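Local coordinates for protein 5'-methylthioadenosine nucleosidase / s-adenosylhomocysteine nucleosidase (Brucella melitensis bv. 1, PDB 4PR3) that belongs to the nucleosidases of the phosphorylase superfamily and binds adenine in a pocket of its mixed alpha/beta fold, at residues L33-A41 with F51-G59; A41-F51 with L207-V218. All blocks are in the same frame, centred on the assembly; numbering follows the deposited sequence.

Interaction 1: L33-A41 with F51-G59; sequences LLYVMAADA and FTPLMIGVG
Leu54 O receives two groups from the facing strand: the amide of Met37 reaches it at 3.0 Å in a nearly straight bond (170° at the hydrogen), and Val36 CA adds a CA-H...O contact. Tyr35 O and Met37 O likewise each take an amide and a CA-H, Tyr35 O from Leu54 N at 2.9 Å and Pro53 CA, Met37 O from Ile56 N and Met55 CA. These bonds join strand 31-37 to the short strand 54-55 in parallel, closing a beta-alpha-beta unit of the mixed sheet. Beyond the strands the pairing continues in Gly57 N, which meets Ala38 O on a lone pair at 3.3 Å.

At the other end, the rings of Tyr35 and Phe51 form an offset stack, with centroids 3.9 Å apart and planes only 3° from parallel. Phe51 sets CG between its own N and carbonyl carbon (chi1 56°), bringing the ring flat over that of Tyr35, with Tyr35 CB also over the Phe51 face, nearest CD1 and CE1. Water 1 lies at the edge of the Tyr35 ring and takes a hydrogen bond from Tyr35 N at 2.6 Å; it also lies within bonding distance of Thr52 O.

Val36 and Leu54 share one face of the pair with Ile56, whose CG1 packs obliquely on Val36 CB at 3.7 Å, and helix 60-76 covers this side. On the other face lie Met37 and Met55, both modelled as selenomethionine; CG of Met37 packs on Pro53 CB at 3.7 Å. Met55 doubles back at chi2 and chi3, laying CE against the backbone of Ala38 and Ala39.

Amides and carbonyls facing across the strands thus pair, Tyr35 N turning to water 1; the stack and the Met37-Pro53 contact are apolar, while Met55 lies over backbone carbonyls.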
ATOM      1  N   LEU A  33      -5.666  20.066 -11.390  1.00 16.26           N
ATOM      2  CA  LEU A  33      -6.190  19.232 -10.314  1.00 15.86           C
ATOM      3  C   LEU A  33      -6.492  17.813 -10.782  1.00 16.25           C
ATOM      4  O   LEU A  33      -7.036  17.606 -11.867  1.00 15.69           O
ATOM      5  CB  LEU A  33      -7.465  19.845  -9.734  1.00 15.45           C
ATOM      6  CG  LEU A  33      -7.429  21.313  -9.315  1.00 12.75           C
ATOM      7  CD1 LEU A  33      -8.700  21.669  -8.565  1.00 14.61           C
ATOM      8  CD2 LEU A  33      -6.209  21.595  -8.469  1.00 15.56           C
ATOM      9  N   LEU A  34      -6.142  16.841  -9.948  1.00 18.28           N
ATOM     10  CA  LEU A  34      -6.384  15.435 -10.251  1.00 15.28           C
ATOM     11  C   LEU A  34      -7.253  14.782  -9.175  1.00 12.05           C
ATOM     12  O   LEU A  34      -6.859  14.691  -8.015  1.00 10.43           O
ATOM     13  CB  LEU A  34      -5.054  14.691 -10.381  1.00 14.46           C
ATOM     14  CG  LEU A  34      -5.140  13.184 -10.623  1.00 17.30           C
ATOM     15  CD1 LEU A  34      -5.909  12.902 -11.904  1.00 17.91           C
ATOM     16  CD2 LEU A  34      -3.747  12.570 -10.671  1.00 13.24           C
ATOM     17  N   TYR A  35      -8.441  14.332  -9.565  1.00 12.17           N
ATOM     18  CA  TYR A  35      -9.346  13.687  -8.624  1.00 12.33           C
ATOM     19  C   TYR A  35      -9.193  12.174  -8.681  1.00 16.07           C
ATOM     20  O   TYR A  35      -9.206  11.582  -9.761  1.00 17.07           O
ATOM     21  CB  TYR A  35     -10.795  14.074  -8.920  1.00 14.21           C
ATOM     22  CG  TYR A  35     -11.085  15.541  -8.726  1.00 16.59           C
ATOM     23  CD1 TYR A  35     -10.804  16.461  -9.728  1.00 18.85           C
ATOM     24  CD2 TYR A  35     -11.639  16.010  -7.542  1.00 15.04           C
ATOM     25  CE1 TYR A  35     -11.066  17.807  -9.557  1.00 19.35           C
ATOM     26  CE2 TYR A  35     -11.907  17.353  -7.362  1.00 16.08           C
ATOM     27  CZ  TYR A  35     -11.618  18.248  -8.373  1.00 19.06           C
ATOM     28  OH  TYR A  35     -11.878  19.589  -8.201  1.00 21.48           O
ATOM     29  N   VAL A  36      -9.039  11.552  -7.518  1.00 11.10           N
ATOM     30  CA  VAL A  36      -8.928  10.104  -7.451  1.00 12.18           C
ATOM     31  C   VAL A  36     -10.028   9.506  -6.578  1.00 12.73           C
ATOM     32  O   VAL A  36     -10.399  10.070  -5.550  1.00 11.23           O
ATOM     33  CB  VAL A  36      -7.530   9.651  -6.962  1.00 12.60           C
ATOM     34  CG1 VAL A  36      -6.441  10.319  -7.789  1.00 11.25           C
ATOM     35  CG2 VAL A  36      -7.339   9.956  -5.491  1.00 10.10           C
HETATM   36  N   MSE A  37     -10.576   8.378  -7.017  1.00 17.13           N
HETATM   37  CA  MSE A  37     -11.598   7.677  -6.250  1.00 18.67           C
HETATM   38  C   MSE A  37     -11.335   6.177  -6.252  1.00 18.20           C
HETATM   39  O   MSE A  37     -10.696   5.656  -7.162  1.00 18.38           O
HETATM   40  CB  MSE A  37     -12.994   7.975  -6.801  1.00 15.43           C
HETATM   41  CG  MSE A  37     -13.320   9.456  -6.863  1.00 17.27           C
HETATM   42 SE   MSE A  37     -15.220   9.843  -7.015  1.00 29.54          SE
HETATM   43  CE  MSE A  37     -15.798   9.262  -5.250  1.00 23.98           C
ATOM     44  N   ALA A  38     -11.830   5.490  -5.229  1.00 21.48           N
ATOM     45  CA  ALA A  38     -11.609   4.056  -5.099  1.00 16.86           C
ATOM     46  C   ALA A  38     -12.484   3.258  -6.057  1.00 20.77           C
ATOM     47  O   ALA A  38     -11.982   2.620  -6.982  1.00 22.02           O
ATOM     48  CB  ALA A  38     -11.850   3.611  -3.667  1.00 15.55           C
ATOM     49  N   ALA A  39     -13.794   3.299  -5.832  1.00 25.19           N
ATOM     50  CA  ALA A  39     -14.733   2.492  -6.608  1.00 32.70           C
ATOM     51  C   ALA A  39     -15.775   3.356  -7.317  1.00 33.41           C
ATOM     52  O   ALA A  39     -16.095   4.454  -6.864  1.00 34.79           O
ATOM     53  CB  ALA A  39     -15.410   1.462  -5.713  1.00 28.47           C
ATOM     54  N   ASP A  40     -16.293   2.851  -8.434  1.00 36.28           N
ATOM     55  CA  ASP A  40     -17.264   3.585  -9.246  1.00 42.04           C
ATOM     56  C   ASP A  40     -18.610   3.786  -8.547  1.00 40.78           C
ATOM     57  O   ASP A  40     -19.442   4.571  -9.003  1.00 31.42           O
ATOM     58  CB  ASP A  40     -17.476   2.887 -10.594  1.00 42.60           C
ATOM     59  CG  ASP A  40     -16.461   3.313 -11.640  1.00 47.89           C
ATOM     60  OD1 ASP A  40     -15.346   2.749 -11.657  1.00 46.67           O
ATOM     61  OD2 ASP A  40     -16.780   4.213 -12.448  1.00 52.68           O
ATOM     62  N   ALA A  41     -18.819   3.075  -7.443  1.00 43.70           N
ATOM     63  CA  ALA A  41     -20.065   3.169  -6.693  1.00 41.35           C
ATOM     64  C   ALA A  41     -20.245   4.544  -6.049  1.00 42.99           C
ATOM     65  O   ALA A  41     -21.363   5.051  -5.939  1.00 46.36           O
ATOM     66  CB  ALA A  41     -20.127   2.075  -5.637  1.00 34.17           C
ATOM     67  N   PHE A  51     -16.058  16.560 -12.661  1.00 22.23           N
ATOM     68  CA  PHE A  51     -14.786  16.000 -13.118  1.00 19.79           C
ATOM     69  C   PHE A  51     -14.863  14.540 -13.554  1.00 23.63           C
ATOM     70  O   PHE A  51     -15.900  13.888 -13.419  1.00 24.59           O
ATOM     71  CB  PHE A  51     -13.740  16.119 -12.006  1.00 19.37           C
ATOM     72  CG  PHE A  51     -14.153  15.468 -10.716  1.00 18.88           C
ATOM     73  CD1 PHE A  51     -13.960  14.111 -10.511  1.00 20.86           C
ATOM     74  CD2 PHE A  51     -14.739  16.213  -9.705  1.00 18.42           C
ATOM     75  CE1 PHE A  51     -14.349  13.509  -9.326  1.00 22.19           C
ATOM     76  CE2 PHE A  51     -15.130  15.618  -8.520  1.00 17.00           C
ATOM     77  CZ  PHE A  51     -14.933  14.265  -8.329  1.00 18.84           C
ATOM     78  N   THR A  52     -13.739  14.037 -14.062  1.00 21.03           N
ATOM     79  CA  THR A  52     -13.571  12.616 -14.352  1.00 21.97           C
ATOM     80  C   THR A  52     -12.448  12.050 -13.485  1.00 21.30           C
ATOM     81  O   THR A  52     -11.279  12.385 -13.677  1.00 16.70           O
ATOM     82  CB  THR A  52     -13.234  12.363 -15.834  1.00 25.83           C
ATOM     83  OG1 THR A  52     -14.206  13.004 -16.668  1.00 24.34           O
ATOM     84  CG2 THR A  52     -13.223  10.869 -16.127  1.00 20.90           C
ATOM     85  N   PRO A  53     -12.805  11.197 -12.515  1.00 22.71           N
ATOM     86  CA  PRO A  53     -11.849  10.640 -11.554  1.00 19.44           C
ATOM     87  C   PRO A  53     -10.981   9.516 -12.112  1.00 19.59           C
ATOM     88  O   PRO A  53     -11.430   8.718 -12.933  1.00 18.73           O
ATOM     89  CB  PRO A  53     -12.757  10.086 -10.454  1.00 18.77           C
ATOM     90  CG  PRO A  53     -14.001   9.705 -11.170  1.00 21.64           C
ATOM     91  CD  PRO A  53     -14.178  10.727 -12.263  1.00 21.81           C
ATOM     92  N   LEU A  54      -9.737   9.466 -11.647  1.00 18.96           N
ATOM     93  CA  LEU A  54      -8.882   8.306 -11.830  1.00 16.57           C
ATOM     94  C   LEU A  54      -9.343   7.247 -10.831  1.00 21.46           C
ATOM     95  O   LEU A  54      -9.454   7.523  -9.634  1.00 17.46           O
ATOM     96  CB  LEU A  54      -7.434   8.685 -11.530  1.00 14.76           C
ATOM     97  CG  LEU A  54      -6.304   8.069 -12.355  1.00 22.95           C
ATOM     98  CD1 LEU A  54      -5.024   8.049 -11.534  1.00 16.26           C
ATOM     99  CD2 LEU A  54      -6.651   6.674 -12.864  1.00 32.45           C
HETATM  100  N   MSE A  55      -9.611   6.036 -11.308  1.00 27.09           N
HETATM  101  CA  MSE A  55     -10.065   4.981 -10.410  1.00 21.76           C
HETATM  102  C   MSE A  55      -8.868   4.306  -9.759  1.00 19.05           C
HETATM  103  O   MSE A  55      -8.041   3.696 -10.430  1.00 21.96           O
HETATM  104  CB  MSE A  55     -10.933   3.970 -11.156  1.00 21.61           C
HETATM  105  CG  MSE A  55     -12.174   4.585 -11.778  1.00 29.34           C
HETATM  106 SE   MSE A  55     -13.077   5.840 -10.573  1.00 64.86          SE
HETATM  107  CE  MSE A  55     -13.343   4.674  -9.058  1.00 33.40           C
ATOM    108  N   ILE A  56      -8.785   4.439  -8.441  1.00 18.78           N
ATOM    109  CA  ILE A  56      -7.583   4.089  -7.698  1.00 13.66           C
ATOM    110  C   ILE A  56      -7.592   2.664  -7.117  1.00 15.84           C
ATOM    111  O   ILE A  56      -6.549   2.115  -6.754  1.00 15.55           O
ATOM    112  CB  ILE A  56      -7.306   5.203  -6.633  1.00 16.54           C
ATOM    113  CG1 ILE A  56      -6.255   6.177  -7.159  1.00 18.85           C
ATOM    114  CG2 ILE A  56      -6.921   4.653  -5.276  1.00 16.16           C
ATOM    115  CD1 ILE A  56      -5.120   5.501  -7.870  1.00 15.72           C
ATOM    116  N   GLY A  57      -8.759   2.033  -7.115  1.00 16.90           N
ATOM    117  CA  GLY A  57      -8.885   0.706  -6.542  1.00 15.31           C
ATOM    118  C   GLY A  57      -9.190   0.738  -5.055  1.00 18.07           C
ATOM    119  O   GLY A  57      -9.263   1.809  -4.450  1.00 19.65           O
ATOM    120  N   VAL A  58      -9.353  -0.441  -4.462  1.00 14.75           N
ATOM    121  CA  VAL A  58      -9.809  -0.557  -3.081  1.00 10.17           C
ATOM    122  C   VAL A  58      -8.712  -1.060  -2.140  1.00 11.84           C
ATOM    123  O   VAL A  58      -8.053  -2.062  -2.417  1.00 12.58           O
ATOM    124  CB  VAL A  58     -11.035  -1.492  -2.992  1.00  8.61           C
ATOM    125  CG1 VAL A  58     -11.400  -1.776  -1.546  1.00  9.19           C
ATOM    126  CG2 VAL A  58     -12.214  -0.891  -3.741  1.00 10.02           C
ATOM    127  N   GLY A  59      -8.519  -0.357  -1.028  1.00  8.51           N
ATOM    128  CA  GLY A  59      -7.540  -0.759  -0.035  1.00  8.20           C
ATOM    129  C   GLY A  59      -6.219  -0.035  -0.187  1.00  8.76           C
ATOM    130  O   GLY A  59      -5.934   0.522  -1.245  1.00  9.26           O
TER
HETATM  131  O   HOH W   1      -9.387  14.176 -11.950  1.00 21.85           O

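Interaction 2: A41-F51 with L207-V218; sequences AEYGRHLAKLF and LHVIDEKLAGAV
A His-carboxylate hydrogen bond between His46 and Asp211 lies at the first turn of the short, weakly bonded helix 45-50. His46 ND1 donates to Asp211 OD2 at 3.0 Å, the oxygen lying close to the imidazole plane although the ring and the carboxylate are turned 53° from each other. The same OD2 accepts His46 N through its syn lone pair. The other oxygen, OD1, takes Leu47 N at 3.1 Å from the syn side, somewhat out of the carboxylate plane, and a weak bond from Gly44 N. With CG swung away from its own backbone N (chi1 159°), Asp211 offers both oxygens to three backbone amides and the imidazole N-H, and the helix start would probably favour its charged form.

Over one face of the His46 ring lies Glu212, whose CB makes a CH-pi contact, 4.1 Å from the ring centroid. Farther out, Arg45 NH2 makes a weak, long bond to His208 NE2.

In the fold, this is the C-terminal helix 207-226 lying alongside the crossover helix of the beta-alpha-beta unit; their axes approach to 8.0 Å at 29°. Leu47 enters as a knob into the hole formed by Asp211, Leu214, Ala215 and Val218. One turn on, Leu50 slides past Val218 in the opposite direction, its CD1 3.6 Å from Val218 CG1 and 3.7 Å from Ala215 CB. Val218 CG2 touches the edge of the Phe51 ring at CE2, 4.0 Å away. At the opposite end of the contact, Leu207 CD1 packs on the backbone of Ala41.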
ATOM      1  N   ALA A  41     -18.819   3.075  -7.443  1.00 43.70           N
ATOM      2  CA  ALA A  41     -20.065   3.169  -6.693  1.00 41.35           C
ATOM      3  C   ALA A  41     -20.245   4.544  -6.049  1.00 42.99           C
ATOM      4  O   ALA A  41     -21.363   5.051  -5.939  1.00 46.36           O
ATOM      5  CB  ALA A  41     -20.127   2.075  -5.637  1.00 34.17           C
ATOM      6  N   GLU A  42     -19.138   5.145  -5.630  1.00 36.71           N
ATOM      7  CA  GLU A  42     -19.178   6.434  -4.949  1.00 38.55           C
ATOM      8  C   GLU A  42     -19.335   7.598  -5.927  1.00 38.73           C
ATOM      9  O   GLU A  42     -19.652   8.718  -5.525  1.00 42.78           O
ATOM     10  CB  GLU A  42     -17.905   6.629  -4.123  1.00 40.11           C
ATOM     11  CG  GLU A  42     -17.669   5.583  -3.047  1.00 28.29           C
ATOM     12  CD  GLU A  42     -16.256   5.637  -2.506  1.00 26.20           C
ATOM     13  OE1 GLU A  42     -16.084   5.626  -1.268  1.00 21.98           O
ATOM     14  OE2 GLU A  42     -15.313   5.691  -3.326  1.00 29.55           O
ATOM     15  N   TYR A  43     -19.120   7.322  -7.210  1.00 36.77           N
ATOM     16  CA  TYR A  43     -19.125   8.357  -8.240  1.00 31.16           C
ATOM     17  C   TYR A  43     -20.515   8.475  -8.855  1.00 33.11           C
ATOM     18  O   TYR A  43     -20.954   7.597  -9.595  1.00 35.18           O
ATOM     19  CB  TYR A  43     -18.092   7.995  -9.310  1.00 31.25           C
ATOM     20  CG  TYR A  43     -17.887   9.015 -10.407  1.00 30.81           C
ATOM     21  CD1 TYR A  43     -17.624  10.346 -10.111  1.00 31.08           C
ATOM     22  CD2 TYR A  43     -17.919   8.637 -11.742  1.00 28.60           C
ATOM     23  CE1 TYR A  43     -17.424  11.275 -11.118  1.00 28.02           C
ATOM     24  CE2 TYR A  43     -17.717   9.556 -12.752  1.00 25.42           C
ATOM     25  CZ  TYR A  43     -17.473  10.872 -12.435  1.00 27.62           C
ATOM     26  OH  TYR A  43     -17.269  11.785 -13.442  1.00 30.44           O
ATOM     27  N   GLY A  44     -21.197   9.575  -8.551  1.00 34.65           N
ATOM     28  CA  GLY A  44     -22.580   9.761  -8.954  1.00 34.41           C
ATOM     29  C   GLY A  44     -22.804  10.803 -10.032  1.00 35.50           C
ATOM     30  O   GLY A  44     -21.879  11.185 -10.745  1.00 35.97           O
ATOM     31  N   ARG A  45     -24.046  11.272 -10.133  1.00 39.42           N
ATOM     32  CA  ARG A  45     -24.451  12.220 -11.169  1.00 38.37           C
ATOM     33  C   ARG A  45     -23.879  13.622 -10.959  1.00 36.31           C
ATOM     34  O   ARG A  45     -23.404  14.253 -11.904  1.00 27.67           O
ATOM     35  CB  ARG A  45     -25.978  12.296 -11.251  1.00 37.68           C
ATOM     36  CG  ARG A  45     -26.663  10.958 -11.483  1.00 47.26           C
ATOM     37  CD  ARG A  45     -28.173  11.114 -11.641  1.00 51.38           C
ATOM     38  NE  ARG A  45     -28.825  11.562 -10.412  1.00 51.75           N
ATOM     39  CZ  ARG A  45     -29.170  12.822 -10.160  1.00 50.67           C
ATOM     40  NH1 ARG A  45     -28.925  13.772 -11.053  1.00 49.75           N
ATOM     41  NH2 ARG A  45     -29.761  13.131  -9.014  1.00 48.33           N
ATOM     42  N   HIS A  46     -23.936  14.107  -9.721  1.00 37.61           N
ATOM     43  CA  HIS A  46     -23.470  15.454  -9.402  1.00 34.47           C
ATOM     44  C   HIS A  46     -21.953  15.596  -9.532  1.00 31.53           C
ATOM     45  O   HIS A  46     -21.457  16.621 -10.000  1.00 28.61           O
ATOM     46  CB  HIS A  46     -23.915  15.861  -7.997  1.00 38.69           C
ATOM     47  CG  HIS A  46     -25.397  16.006  -7.850  1.00 42.02           C
ATOM     48  ND1 HIS A  46     -26.232  14.932  -7.626  1.00 42.79           N
ATOM     49  CD2 HIS A  46     -26.193  17.099  -7.890  1.00 45.10           C
ATOM     50  CE1 HIS A  46     -27.479  15.358  -7.533  1.00 49.74           C
ATOM     51  NE2 HIS A  46     -27.483  16.671  -7.690  1.00 52.63           N
ATOM     52  N   LEU A  47     -21.219  14.570  -9.112  1.00 31.01           N
ATOM     53  CA  LEU A  47     -19.767  14.573  -9.249  1.00 28.00           C
ATOM     54  C   LEU A  47     -19.365  14.431 -10.712  1.00 27.86           C
ATOM     55  O   LEU A  47     -18.330  14.949 -11.135  1.00 25.73           O
ATOM     56  CB  LEU A  47     -19.138  13.452  -8.416  1.00 29.38           C
ATOM     57  CG  LEU A  47     -19.035  13.694  -6.908  1.00 24.26           C
ATOM     58  CD1 LEU A  47     -18.536  12.448  -6.191  1.00 26.37           C
ATOM     59  CD2 LEU A  47     -18.124  14.877  -6.624  1.00 20.27           C
ATOM     60  N   ALA A  48     -20.195  13.733 -11.480  1.00 31.03           N
ATOM     61  CA  ALA A  48     -19.939  13.525 -12.900  1.00 30.67           C
ATOM     62  C   ALA A  48     -19.926  14.847 -13.663  1.00 31.01           C
ATOM     63  O   ALA A  48     -19.248  14.979 -14.683  1.00 30.94           O
ATOM     64  CB  ALA A  48     -20.969  12.577 -13.495  1.00 25.77           C
ATOM     65  N   LYS A  49     -20.676  15.823 -13.162  1.00 28.37           N
ATOM     66  CA  LYS A  49     -20.703  17.147 -13.771  1.00 28.50           C
ATOM     67  C   LYS A  49     -19.386  17.892 -13.554  1.00 24.21           C
ATOM     68  O   LYS A  49     -18.944  18.648 -14.417  1.00 22.60           O
ATOM     69  CB  LYS A  49     -21.883  17.970 -13.238  1.00 25.93           C
ATOM     70  CG  LYS A  49     -23.240  17.524 -13.778  1.00 32.17           C
ATOM     71  CD  LYS A  49     -24.372  18.460 -13.355  1.00 35.77           C
ATOM     72  CE  LYS A  49     -24.753  18.266 -11.892  1.00 47.76           C
ATOM     73  NZ  LYS A  49     -25.928  19.098 -11.488  1.00 41.55           N
ATOM     74  N   LEU A  50     -18.761  17.668 -12.401  1.00 24.96           N
ATOM     75  CA  LEU A  50     -17.551  18.397 -12.018  1.00 19.31           C
ATOM     76  C   LEU A  50     -16.241  17.879 -12.621  1.00 20.82           C
ATOM     77  O   LEU A  50     -15.400  18.671 -13.039  1.00 20.45           O
ATOM     78  CB  LEU A  50     -17.439  18.468 -10.494  1.00 19.09           C
ATOM     79  CG  LEU A  50     -18.626  19.138  -9.797  1.00 20.55           C
ATOM     80  CD1 LEU A  50     -18.517  18.998  -8.292  1.00 19.32           C
ATOM     81  CD2 LEU A  50     -18.722  20.599 -10.195  1.00 19.33           C
ATOM     82  N   PHE A  51     -16.058  16.560 -12.661  1.00 22.23           N
ATOM     83  CA  PHE A  51     -14.786  16.000 -13.118  1.00 19.79           C
ATOM     84  C   PHE A  51     -14.863  14.540 -13.554  1.00 23.63           C
ATOM     85  O   PHE A  51     -15.900  13.888 -13.419  1.00 24.59           O
ATOM     86  CB  PHE A  51     -13.740  16.119 -12.006  1.00 19.37           C
ATOM     87  CG  PHE A  51     -14.153  15.468 -10.716  1.00 18.88           C
ATOM     88  CD1 PHE A  51     -13.960  14.111 -10.511  1.00 20.86           C
ATOM     89  CD2 PHE A  51     -14.739  16.213  -9.705  1.00 18.42           C
ATOM     90  CE1 PHE A  51     -14.349  13.509  -9.326  1.00 22.19           C
ATOM     91  CE2 PHE A  51     -15.130  15.618  -8.520  1.00 17.00           C
ATOM     92  CZ  PHE A  51     -14.933  14.265  -8.329  1.00 18.84           C
ATOM     93  N   LEU A 207     -25.451   6.898  -0.758  1.00 51.28           N
ATOM     94  CA  LEU A 207     -24.500   7.569  -1.635  1.00 50.18           C
ATOM     95  C   LEU A 207     -25.115   8.673  -2.506  1.00 47.98           C
ATOM     96  O   LEU A 207     -24.413   9.599  -2.912  1.00 48.80           O
ATOM     97  CB  LEU A 207     -23.809   6.538  -2.532  1.00 51.84           C
ATOM     98  CG  LEU A 207     -23.054   5.393  -1.847  1.00 54.97           C
ATOM     99  CD1 LEU A 207     -22.515   4.403  -2.874  1.00 51.46           C
ATOM    100  CD2 LEU A 207     -21.925   5.937  -0.985  1.00 42.15           C
ATOM    101  N   HIS A 208     -26.407   8.571  -2.806  1.00 50.04           N
ATOM    102  CA  HIS A 208     -27.095   9.620  -3.559  1.00 53.49           C
ATOM    103  C   HIS A 208     -26.946  10.964  -2.854  1.00 49.80           C
ATOM    104  O   HIS A 208     -26.683  11.985  -3.488  1.00 50.61           O
ATOM    105  CB  HIS A 208     -28.579   9.287  -3.746  1.00 54.64           C
ATOM    106  CG  HIS A 208     -29.334  10.315  -4.535  1.00 60.68           C
ATOM    107  ND1 HIS A 208     -29.761  11.509  -3.990  1.00 57.79           N
ATOM    108  CD2 HIS A 208     -29.740  10.327  -5.827  1.00 58.84           C
ATOM    109  CE1 HIS A 208     -30.394  12.211  -4.913  1.00 54.38           C
ATOM    110  NE2 HIS A 208     -30.397  11.516  -6.037  1.00 56.27           N
ATOM    111  N   VAL A 209     -27.113  10.951  -1.535  1.00 51.14           N
ATOM    112  CA  VAL A 209     -26.946  12.154  -0.732  1.00 46.63           C
ATOM    113  C   VAL A 209     -25.462  12.488  -0.606  1.00 38.62           C
ATOM    114  O   VAL A 209     -25.071  13.656  -0.654  1.00 33.02           O
ATOM    115  CB  VAL A 209     -27.555  11.981   0.672  1.00 42.89           C
ATOM    116  CG1 VAL A 209     -27.558  13.307   1.419  1.00 38.41           C
ATOM    117  CG2 VAL A 209     -28.964  11.421   0.572  1.00 40.50           C
ATOM    118  N   ILE A 210     -24.644  11.450  -0.452  1.00 38.40           N
ATOM    119  CA  ILE A 210     -23.198  11.608  -0.337  1.00 34.52           C
ATOM    120  C   ILE A 210     -22.622  12.261  -1.590  1.00 34.88           C
ATOM    121  O   ILE A 210     -21.799  13.171  -1.498  1.00 30.17           O
ATOM    122  CB  ILE A 210     -22.496  10.254  -0.093  1.00 35.63           C
ATOM    123  CG1 ILE A 210     -23.044   9.586   1.169  1.00 38.74           C
ATOM    124  CG2 ILE A 210     -20.990  10.435   0.020  1.00 25.95           C
ATOM    125  CD1 ILE A 210     -22.727  10.337   2.447  1.00 28.45           C
ATOM    126  N   ASP A 211     -23.073  11.802  -2.756  1.00 37.71           N
ATOM    127  CA  ASP A 211     -22.615  12.335  -4.039  1.00 32.15           C
ATOM    128  C   ASP A 211     -22.951  13.817  -4.222  1.00 33.66           C
ATOM    129  O   ASP A 211     -22.163  14.570  -4.791  1.00 30.86           O
ATOM    130  CB  ASP A 211     -23.194  11.511  -5.195  1.00 36.86           C
ATOM    131  CG  ASP A 211     -23.195  12.267  -6.515  1.00 41.77           C
ATOM    132  OD1 ASP A 211     -22.119  12.387  -7.139  1.00 40.18           O
ATOM    133  OD2 ASP A 211     -24.276  12.732  -6.934  1.00 45.47           O
ATOM    134  N   GLU A 212     -24.115  14.233  -3.734  1.00 36.87           N
ATOM    135  CA  GLU A 212     -24.537  15.624  -3.865  1.00 35.85           C
ATOM    136  C   GLU A 212     -23.785  16.544  -2.901  1.00 28.51           C
ATOM    137  O   GLU A 212     -23.392  17.654  -3.261  1.00 25.71           O
ATOM    138  CB  GLU A 212     -26.046  15.751  -3.657  1.00 39.17           C
ATOM    139  CG  GLU A 212     -26.571  17.176  -3.778  1.00 47.98           C
ATOM    140  CD  GLU A 212     -28.075  17.265  -3.596  1.00 62.80           C
ATOM    141  OE1 GLU A 212     -28.765  16.246  -3.821  1.00 64.82           O
ATOM    142  OE2 GLU A 212     -28.567  18.352  -3.226  1.00 60.82           O
ATOM    143  N   LYS A 213     -23.584  16.079  -1.673  1.00 29.40           N
ATOM    144  CA  LYS A 213     -22.864  16.865  -0.677  1.00 26.48           C
ATOM    145  C   LYS A 213     -21.370  16.920  -0.981  1.00 21.68           C
ATOM    146  O   LYS A 213     -20.702  17.905  -0.679  1.00 21.99           O
ATOM    147  CB  LYS A 213     -23.111  16.311   0.727  1.00 24.14           C
ATOM    148  CG  LYS A 213     -24.521  16.554   1.242  1.00 23.78           C
ATOM    149  CD  LYS A 213     -24.733  15.906   2.598  1.00 27.45           C
ATOM    150  CE  LYS A 213     -26.111  16.223   3.162  1.00 30.93           C
ATOM    151  NZ  LYS A 213     -26.262  17.663   3.515  1.00 34.15           N
ATOM    152  N   LEU A 214     -20.855  15.855  -1.586  1.00 23.43           N
ATOM    153  CA  LEU A 214     -19.456  15.799  -1.990  1.00 19.93           C
ATOM    154  C   LEU A 214     -19.197  16.761  -3.147  1.00 20.27           C
ATOM    155  O   LEU A 214     -18.129  17.367  -3.242  1.00 16.49           O
ATOM    156  CB  LEU A 214     -19.086  14.373  -2.399  1.00 19.31           C
ATOM    157  CG  LEU A 214     -17.836  13.742  -1.791  1.00 18.75           C
ATOM    158  CD1 LEU A 214     -17.747  14.039  -0.313  1.00 14.30           C
ATOM    159  CD2 LEU A 214     -17.852  12.239  -2.025  1.00 18.27           C
ATOM    160  N   ALA A 215     -20.182  16.896  -4.030  1.00 19.69           N
ATOM    161  CA  ALA A 215     -20.067  17.807  -5.159  1.00 19.44           C
ATOM    162  C   ALA A 215     -20.078  19.252  -4.666  1.00 18.14           C
ATOM    163  O   ALA A 215     -19.380  20.111  -5.204  1.00 15.65           O
ATOM    164  CB  ALA A 215     -21.188  17.563  -6.156  1.00 18.15           C
ATOM    165  N   GLY A 216     -20.873  19.513  -3.635  1.00 16.32           N
ATOM    166  CA  GLY A 216     -20.913  20.827  -3.026  1.00 15.18           C
ATOM    167  C   GLY A 216     -19.570  21.193  -2.428  1.00 15.10           C
ATOM    168  O   GLY A 216     -19.113  22.327  -2.552  1.00 14.04           O
ATOM    169  N   ALA A 217     -18.929  20.222  -1.784  1.00 14.88           N
ATOM    170  CA  ALA A 217     -17.612  20.435  -1.196  1.00 13.83           C
ATOM    171  C   ALA A 217     -16.559  20.682  -2.271  1.00 11.22           C
ATOM    172  O   ALA A 217     -15.690  21.534  -2.109  1.00 12.99           O
ATOM    173  CB  ALA A 217     -17.219  19.250  -0.331  1.00 13.30           C
ATOM    174  N   VAL A 218     -16.644  19.932  -3.366  1.00 12.48           N
ATOM    175  CA  VAL A 218     -15.703  20.075  -4.474  1.00 11.52           C
ATOM    176  C   VAL A 218     -15.778  21.478  -5.063  1.00 11.06           C
ATOM    177  O   VAL A 218     -14.750  22.095  -5.351  1.00 13.21           O
ATOM    178  CB  VAL A 218     -15.943  19.007  -5.568  1.00 13.23           C
ATOM    179  CG1 VAL A 218     -15.220  19.367  -6.856  1.00 11.37           C
ATOM    180  CG2 VAL A 218     -15.504  17.639  -5.073  1.00 11.77           C
TER

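Overall arrangement
Interactions 1 and 2 share Ala41 and Phe51, and their centres lie 12 Å apart. The chain leaves strand 31-37 through Ala41, passes along helix 45-50 and returns at Phe51, so interaction 1 closes the beta-alpha-beta unit while interaction 2 lays the C-terminal helix on its crossover. The two also touch directly: Pro53 CD approaches Tyr43 CZ at 3.3 Å, and Tyr35 OH approaches Val218 CG1 at 3.6 Å. Both reach toward the adenine pocket without filling it. The Val58 side chain is about 8 Å from adenine, and that of Glu42 about 6 Å, with its OE1 bonded to the amide of pocket residue Ser89.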